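Local coordinates for Serine/threonine-protein kinase Tel1 (Chaetomium thermophilum, PDB 6SKY), which phosphorylates serine and threonine residues of proteins using ATP, probably as a DNA damage sensor that activates checkpoint signalling after genotoxic stress, at residues D1463-L1473 / Y1518-F1527. Residues are numbered along the deposited sequence; the frame is centred on the assembly and turned at random.
Sequences DEYLKRTPSFL and YLAAYDSPEF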
ATOM      1  N   ASP A1463      55.525   7.311 -58.789  1.00 80.00           N
ATOM      2  CA  ASP A1463      55.308   8.383 -57.826  1.00 80.00           C
ATOM      3  C   ASP A1463      54.171   9.297 -58.254  1.00 80.00           C
ATOM      4  O   ASP A1463      53.379   9.744 -57.419  1.00 80.00           O
ATOM      5  CB  ASP A1463      56.590   9.190 -57.642  1.00 80.00           C
ATOM      6  CG  ASP A1463      57.448   8.658 -56.522  1.00 80.00           C
ATOM      7  OD1 ASP A1463      56.992   7.727 -55.832  1.00 80.00           O
ATOM      8  OD2 ASP A1463      58.571   9.170 -56.328  1.00 80.00           O
ATOM      9  N   GLU A1464      54.075   9.591 -59.550  1.00 81.67           N
ATOM     10  CA  GLU A1464      53.036  10.502 -60.015  1.00 81.67           C
ATOM     11  C   GLU A1464      51.645   9.936 -59.781  1.00 81.67           C
ATOM     12  O   GLU A1464      50.685  10.695 -59.622  1.00 81.67           O
ATOM     13  CB  GLU A1464      53.239  10.817 -61.495  1.00 81.67           C
ATOM     14  CG  GLU A1464      54.476  11.651 -61.775  1.00 81.67           C
ATOM     15  CD  GLU A1464      54.632  11.986 -63.243  1.00 81.67           C
ATOM     16  OE1 GLU A1464      53.919  11.380 -64.073  1.00 81.67           O
ATOM     17  OE2 GLU A1464      55.468  12.858 -63.566  1.00 81.67           O
ATOM     18  N   TYR A1465      51.514   8.612 -59.750  1.00 75.74           N
ATOM     19  CA  TYR A1465      50.222   7.998 -59.483  1.00 75.74           C
ATOM     20  C   TYR A1465      49.968   7.848 -57.990  1.00 75.74           C
ATOM     21  O   TYR A1465      48.886   8.195 -57.507  1.00 75.74           O
ATOM     22  CB  TYR A1465      50.133   6.634 -60.172  1.00 75.74           C
ATOM     23  CG  TYR A1465      48.877   5.880 -59.819  1.00 75.74           C
ATOM     24  CD1 TYR A1465      47.666   6.216 -60.392  1.00 75.74           C
ATOM     25  CD2 TYR A1465      48.902   4.843 -58.907  1.00 75.74           C
ATOM     26  CE1 TYR A1465      46.515   5.538 -60.069  1.00 75.74           C
ATOM     27  CE2 TYR A1465      47.758   4.161 -58.575  1.00 75.74           C
ATOM     28  CZ  TYR A1465      46.567   4.512 -59.160  1.00 75.74           C
ATOM     29  OH  TYR A1465      45.419   3.834 -58.838  1.00 75.74           O
ATOM     30  N   LEU A1466      50.958   7.349 -57.247  1.00 74.57           N
ATOM     31  CA  LEU A1466      50.785   7.099 -55.820  1.00 74.57           C
ATOM     32  C   LEU A1466      50.358   8.339 -55.051  1.00 74.57           C
ATOM     33  O   LEU A1466      49.859   8.215 -53.930  1.00 74.57           O
ATOM     34  CB  LEU A1466      52.075   6.546 -55.227  1.00 74.57           C
ATOM     35  CG  LEU A1466      52.424   5.144 -55.702  1.00 74.57           C
ATOM     36  CD1 LEU A1466      53.679   4.653 -55.023  1.00 74.57           C
ATOM     37  CD2 LEU A1466      51.271   4.212 -55.422  1.00 74.57           C
ATOM     38  N   LYS A1467      50.546   9.526 -55.617  1.00 80.51           N
ATOM     39  CA  LYS A1467      50.070  10.744 -54.981  1.00 80.51           C
ATOM     40  C   LYS A1467      48.600  11.016 -55.262  1.00 80.51           C
ATOM     41  O   LYS A1467      48.017  11.899 -54.626  1.00 80.51           O
ATOM     42  CB  LYS A1467      50.924  11.926 -55.432  1.00 80.51           C
ATOM     43  CG  LYS A1467      52.389  11.741 -55.114  1.00 80.51           C
ATOM     44  CD  LYS A1467      53.271  12.601 -55.994  1.00 80.51           C
ATOM     45  CE  LYS A1467      54.729  12.202 -55.840  1.00 80.51           C
ATOM     46  NZ  LYS A1467      55.605  12.854 -56.847  1.00 80.51           N
ATOM     47  N   ARG A1468      47.990  10.288 -56.192  1.00 81.43           N
ATOM     48  CA  ARG A1468      46.559  10.382 -56.429  1.00 81.43           C
ATOM     49  C   ARG A1468      45.772   9.319 -55.684  1.00 81.43           C
ATOM     50  O   ARG A1468      44.539   9.363 -55.690  1.00 81.43           O
ATOM     51  CB  ARG A1468      46.253  10.269 -57.924  1.00 81.43           C
ATOM     52  CG  ARG A1468      47.052  11.199 -58.803  1.00 81.43           C
ATOM     53  CD  ARG A1468      46.935  10.782 -60.252  1.00 81.43           C
ATOM     54  NE  ARG A1468      47.892  11.480 -61.103  1.00 81.43           N
ATOM     55  CZ  ARG A1468      48.113  11.174 -62.377  1.00 81.43           C
ATOM     56  NH1 ARG A1468      49.002  11.860 -63.082  1.00 81.43           N
ATOM     57  NH2 ARG A1468      47.447  10.179 -62.947  1.00 81.43           N
ATOM     58  N   THR A1469      46.451   8.366 -55.051  1.00 76.06           N
ATOM     59  CA  THR A1469      45.803   7.254 -54.359  1.00 76.06           C
ATOM     60  C   THR A1469      46.484   7.054 -53.015  1.00 76.06           C
ATOM     61  O   THR A1469      47.198   6.070 -52.799  1.00 76.06           O
ATOM     62  CB  THR A1469      45.867   5.980 -55.203  1.00 76.06           C
ATOM     63  OG1 THR A1469      45.688   6.317 -56.583  1.00 76.06           O
ATOM     64  CG2 THR A1469      44.771   5.019 -54.794  1.00 76.06           C
ATOM     65  N   PRO A1470      46.285   7.982 -52.078  1.00 72.95           N
ATOM     66  CA  PRO A1470      46.906   7.825 -50.760  1.00 72.95           C
ATOM     67  C   PRO A1470      46.282   6.725 -49.934  1.00 72.95           C
ATOM     68  O   PRO A1470      46.952   6.179 -49.051  1.00 72.95           O
ATOM     69  CB  PRO A1470      46.691   9.193 -50.112  1.00 72.95           C
ATOM     70  CG  PRO A1470      45.434   9.671 -50.715  1.00 72.95           C
ATOM     71  CD  PRO A1470      45.426   9.175 -52.135  1.00 72.95           C
ATOM     72  N   SER A1471      45.021   6.379 -50.191  1.00 68.85           N
ATOM     73  CA  SER A1471      44.374   5.316 -49.436  1.00 68.85           C
ATOM     74  C   SER A1471      44.970   3.956 -49.759  1.00 68.85           C
ATOM     75  O   SER A1471      45.023   3.084 -48.886  1.00 68.85           O
ATOM     76  CB  SER A1471      42.875   5.320 -49.715  1.00 68.85           C
ATOM     77  OG  SER A1471      42.336   6.613 -49.519  1.00 68.85           O
ATOM     78  N   PHE A1472      45.412   3.748 -51.000  1.00 63.57           N
ATOM     79  CA  PHE A1472      46.122   2.518 -51.326  1.00 63.57           C
ATOM     80  C   PHE A1472      47.502   2.503 -50.689  1.00 63.57           C
ATOM     81  O   PHE A1472      47.941   1.473 -50.166  1.00 63.57           O
ATOM     82  CB  PHE A1472      46.246   2.354 -52.839  1.00 63.57           C
ATOM     83  CG  PHE A1472      47.289   1.360 -53.251  1.00 63.57           C
ATOM     84  CD1 PHE A1472      46.999   0.010 -53.293  1.00 63.57           C
ATOM     85  CD2 PHE A1472      48.562   1.772 -53.589  1.00 63.57           C
ATOM     86  CE1 PHE A1472      47.955  -0.904 -53.660  1.00 63.57           C
ATOM     87  CE2 PHE A1472      49.519   0.862 -53.955  1.00 63.57           C
ATOM     88  CZ  PHE A1472      49.216  -0.477 -53.991  1.00 63.57           C
ATOM     89  N   LEU A1473      48.202   3.633 -50.742  1.00 62.31           N
ATOM     90  CA  LEU A1473      49.569   3.675 -50.253  1.00 62.31           C
ATOM     91  C   LEU A1473      49.628   3.532 -48.743  1.00 62.31           C
ATOM     92  O   LEU A1473      50.574   2.941 -48.224  1.00 62.31           O
ATOM     93  CB  LEU A1473      50.250   4.966 -50.690  1.00 62.31           C
ATOM     94  CG  LEU A1473      51.734   5.037 -50.349  1.00 62.31           C
ATOM     95  CD1 LEU A1473      52.457   3.817 -50.875  1.00 62.31           C
ATOM     96  CD2 LEU A1473      52.328   6.281 -50.928  1.00 62.31           C
ATOM     97  N   TYR A1518      60.965   7.788 -47.930  1.00 74.31           N
ATOM     98  CA  TYR A1518      59.999   8.158 -48.957  1.00 74.31           C
ATOM     99  C   TYR A1518      58.653   8.511 -48.339  1.00 74.31           C
ATOM    100  O   TYR A1518      58.032   9.516 -48.701  1.00 74.31           O
ATOM    101  CB  TYR A1518      59.848   7.015 -49.960  1.00 74.31           C
ATOM    102  CG  TYR A1518      58.764   7.255 -50.974  1.00 74.31           C
ATOM    103  CD1 TYR A1518      57.500   6.714 -50.810  1.00 74.31           C
ATOM    104  CD2 TYR A1518      59.001   8.036 -52.088  1.00 74.31           C
ATOM    105  CE1 TYR A1518      56.506   6.944 -51.731  1.00 74.31           C
ATOM    106  CE2 TYR A1518      58.016   8.270 -53.011  1.00 74.31           C
ATOM    107  CZ  TYR A1518      56.771   7.723 -52.830  1.00 74.31           C
ATOM    108  OH  TYR A1518      55.788   7.960 -53.760  1.00 74.31           O
ATOM    109  N   LEU A1519      58.188   7.688 -47.398  1.00 72.52           N
ATOM    110  CA  LEU A1519      56.894   7.931 -46.773  1.00 72.52           C
ATOM    111  C   LEU A1519      56.914   9.194 -45.928  1.00 72.52           C
ATOM    112  O   LEU A1519      55.935   9.947 -45.907  1.00 72.52           O
ATOM    113  CB  LEU A1519      56.487   6.732 -45.928  1.00 72.52           C
ATOM    114  CG  LEU A1519      56.134   5.489 -46.726  1.00 72.52           C
ATOM    115  CD1 LEU A1519      55.994   4.306 -45.801  1.00 72.52           C
ATOM    116  CD2 LEU A1519      54.857   5.732 -47.486  1.00 72.52           C
ATOM    117  N   ALA A1520      58.014   9.438 -45.214  1.00 75.07           N
ATOM    118  CA  ALA A1520      58.139  10.684 -44.469  1.00 75.07           C
ATOM    119  C   ALA A1520      58.089  11.878 -45.406  1.00 75.07           C
ATOM    120  O   ALA A1520      57.535  12.928 -45.060  1.00 75.07           O
ATOM    121  CB  ALA A1520      59.434  10.687 -43.661  1.00 75.07           C
ATOM    122  N   ALA A1521      58.645  11.732 -46.604  1.00 76.55           N
ATOM    123  CA  ALA A1521      58.620  12.792 -47.600  1.00 76.55           C
ATOM    124  C   ALA A1521      57.348  12.793 -48.437  1.00 76.55           C
ATOM    125  O   ALA A1521      57.168  13.697 -49.258  1.00 76.55           O
ATOM    126  CB  ALA A1521      59.840  12.677 -48.517  1.00 76.55           C
ATOM    127  N   TYR A1522      56.468  11.812 -48.254  1.00 77.41           N
ATOM    128  CA  TYR A1522      55.245  11.739 -49.044  1.00 77.41           C
ATOM    129  C   TYR A1522      54.273  12.836 -48.636  1.00 77.41           C
ATOM    130  O   TYR A1522      54.159  13.185 -47.459  1.00 77.41           O
ATOM    131  CB  TYR A1522      54.585  10.371 -48.877  1.00 77.41           C
ATOM    132  CG  TYR A1522      53.291  10.210 -49.640  1.00 77.41           C
ATOM    133  CD1 TYR A1522      53.289   9.763 -50.949  1.00 77.41           C
ATOM    134  CD2 TYR A1522      52.070  10.500 -49.049  1.00 77.41           C
ATOM    135  CE1 TYR A1522      52.115   9.620 -51.646  1.00 77.41           C
ATOM    136  CE2 TYR A1522      50.894  10.357 -49.742  1.00 77.41           C
ATOM    137  CZ  TYR A1522      50.924   9.914 -51.038  1.00 77.41           C
ATOM    138  OH  TYR A1522      49.753   9.769 -51.734  1.00 77.41           O
ATOM    139  N   ASP A1523      53.565  13.377 -49.623  1.00 81.69           N
ATOM    140  CA  ASP A1523      52.526  14.369 -49.380  1.00 81.69           C
ATOM    141  C   ASP A1523      51.661  14.446 -50.624  1.00 81.69           C
ATOM    142  O   ASP A1523      52.186  14.519 -51.738  1.00 81.69           O
ATOM    143  CB  ASP A1523      53.118  15.741 -49.052  1.00 81.69           C
ATOM    144  CG  ASP A1523      52.064  16.745 -48.624  1.00 81.69           C
ATOM    145  OD1 ASP A1523      50.884  16.359 -48.488  1.00 81.69           O
ATOM    146  OD2 ASP A1523      52.416  17.927 -48.423  1.00 81.69           O
ATOM    147  N   SER A1524      50.349  14.431 -50.437  1.00 82.57           N
ATOM    148  CA  SER A1524      49.440  14.323 -51.562  1.00 82.57           C
ATOM    149  C   SER A1524      48.313  15.333 -51.444  1.00 82.57           C
ATOM    150  O   SER A1524      47.858  15.638 -50.338  1.00 82.57           O
ATOM    151  CB  SER A1524      48.846  12.910 -51.651  1.00 82.57           C
ATOM    152  OG  SER A1524      47.796  12.852 -52.598  1.00 82.57           O
ATOM    153  N   PRO A1525      47.847  15.873 -52.571  1.00 84.00           N
ATOM    154  CA  PRO A1525      46.637  16.706 -52.543  1.00 84.00           C
ATOM    155  C   PRO A1525      45.363  15.904 -52.385  1.00 84.00           C
ATOM    156  O   PRO A1525      44.313  16.492 -52.101  1.00 84.00           O
ATOM    157  CB  PRO A1525      46.674  17.415 -53.897  1.00 84.00           C
ATOM    158  CG  PRO A1525      47.380  16.444 -54.782  1.00 84.00           C
ATOM    159  CD  PRO A1525      48.425  15.790 -53.922  1.00 84.00           C
ATOM    160  N   GLU A1526      45.422  14.586 -52.560  1.00 84.54           N
ATOM    161  CA  GLU A1526      44.234  13.748 -52.526  1.00 84.54           C
ATOM    162  C   GLU A1526      43.750  13.457 -51.115  1.00 84.54           C
ATOM    163  O   GLU A1526      42.702  12.825 -50.960  1.00 84.54           O
ATOM    164  CB  GLU A1526      44.509  12.433 -53.255  1.00 84.54           C
ATOM    165  CG  GLU A1526      43.388  11.977 -54.161  1.00 84.54           C
ATOM    166  CD  GLU A1526      43.357  12.732 -55.472  1.00 84.54           C
ATOM    167  OE1 GLU A1526      44.279  13.538 -55.719  1.00 84.54           O
ATOM    168  OE2 GLU A1526      42.413  12.517 -56.260  1.00 84.54           O
ATOM    169  N   PHE A1527      44.489  13.883 -50.093  1.00 82.34           N
ATOM    170  CA  PHE A1527      44.025  13.731 -48.723  1.00 82.34           C
ATOM    171  C   PHE A1527      42.714  14.476 -48.538  1.00 82.34           C
ATOM    172  O   PHE A1527      42.615  15.665 -48.852  1.00 82.34           O
ATOM    173  CB  PHE A1527      45.072  14.261 -47.747  1.00 82.34           C
ATOM    174  CG  PHE A1527      46.206  13.317 -47.506  1.00 82.34           C
ATOM    175  CD1 PHE A1527      45.988  11.958 -47.447  1.00 82.34           C
ATOM    176  CD2 PHE A1527      47.491  13.790 -47.336  1.00 82.34           C
ATOM    177  CE1 PHE A1527      47.029  11.091 -47.222  1.00 82.34           C
ATOM    178  CE2 PHE A1527      48.536  12.927 -47.114  1.00 82.34           C
ATOM    179  CZ  PHE A1527      48.305  11.577 -47.057  1.00 82.34           C
TER
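Y1522 reaches over the turn between helices 1463-1466 and 1470-1487, and its OH donates a hydrogen bond to L1466 O at 2.7 Å. The donor is tilted 19° from the carbonyl plane. With CG anti to the backbone N (chi1 179°), the ring is carried across to this carbonyl and in among K1467, P1470 and L1473. K1467 slides past it in the opposite direction: K1467 CG lies 4.1 Å from Y1522 CE1, while the extended chain takes the amine away from the contact. L1473 comes over one face, its CD2 making a CH-pi contact 3.8 Å from the centroid of the Y1522 ring; the same methyl sits at the edge of the Y1518 ring.

P1470 packs against Y1522, E1526 and F1527. P1470 CB meets the hydroxyl edge of the tyrosine, 3.5 Å from Y1522 OH, and lies 3.5 Å from F1527 CE1. P1470 CD packs on E1526 CB at 3.6 Å, the two side chains crossing at about a right angle. This joins two consecutive long helices of the alpha solenoid: the first turn of helix 1470-1487 lies against the end of helix 1502-1521 and the loop that follows. Helix 1530-1543 adds F1536, whose ring meets those of both Y1522 and F1527. A phenylalanine in place of Y1522 would probably leave L1466 O without its hydroxyl partner across the contact.

Where helix 1463-1466 meets the end of helix 1502-1521, Y1518 OH donates to D1463 OD1, the carboxylate and ring planes only 13° apart; the bond is modelled very short, so its exact length is doubtful. I1459 of helix 1448-1461 touches both Y1518 and L1466.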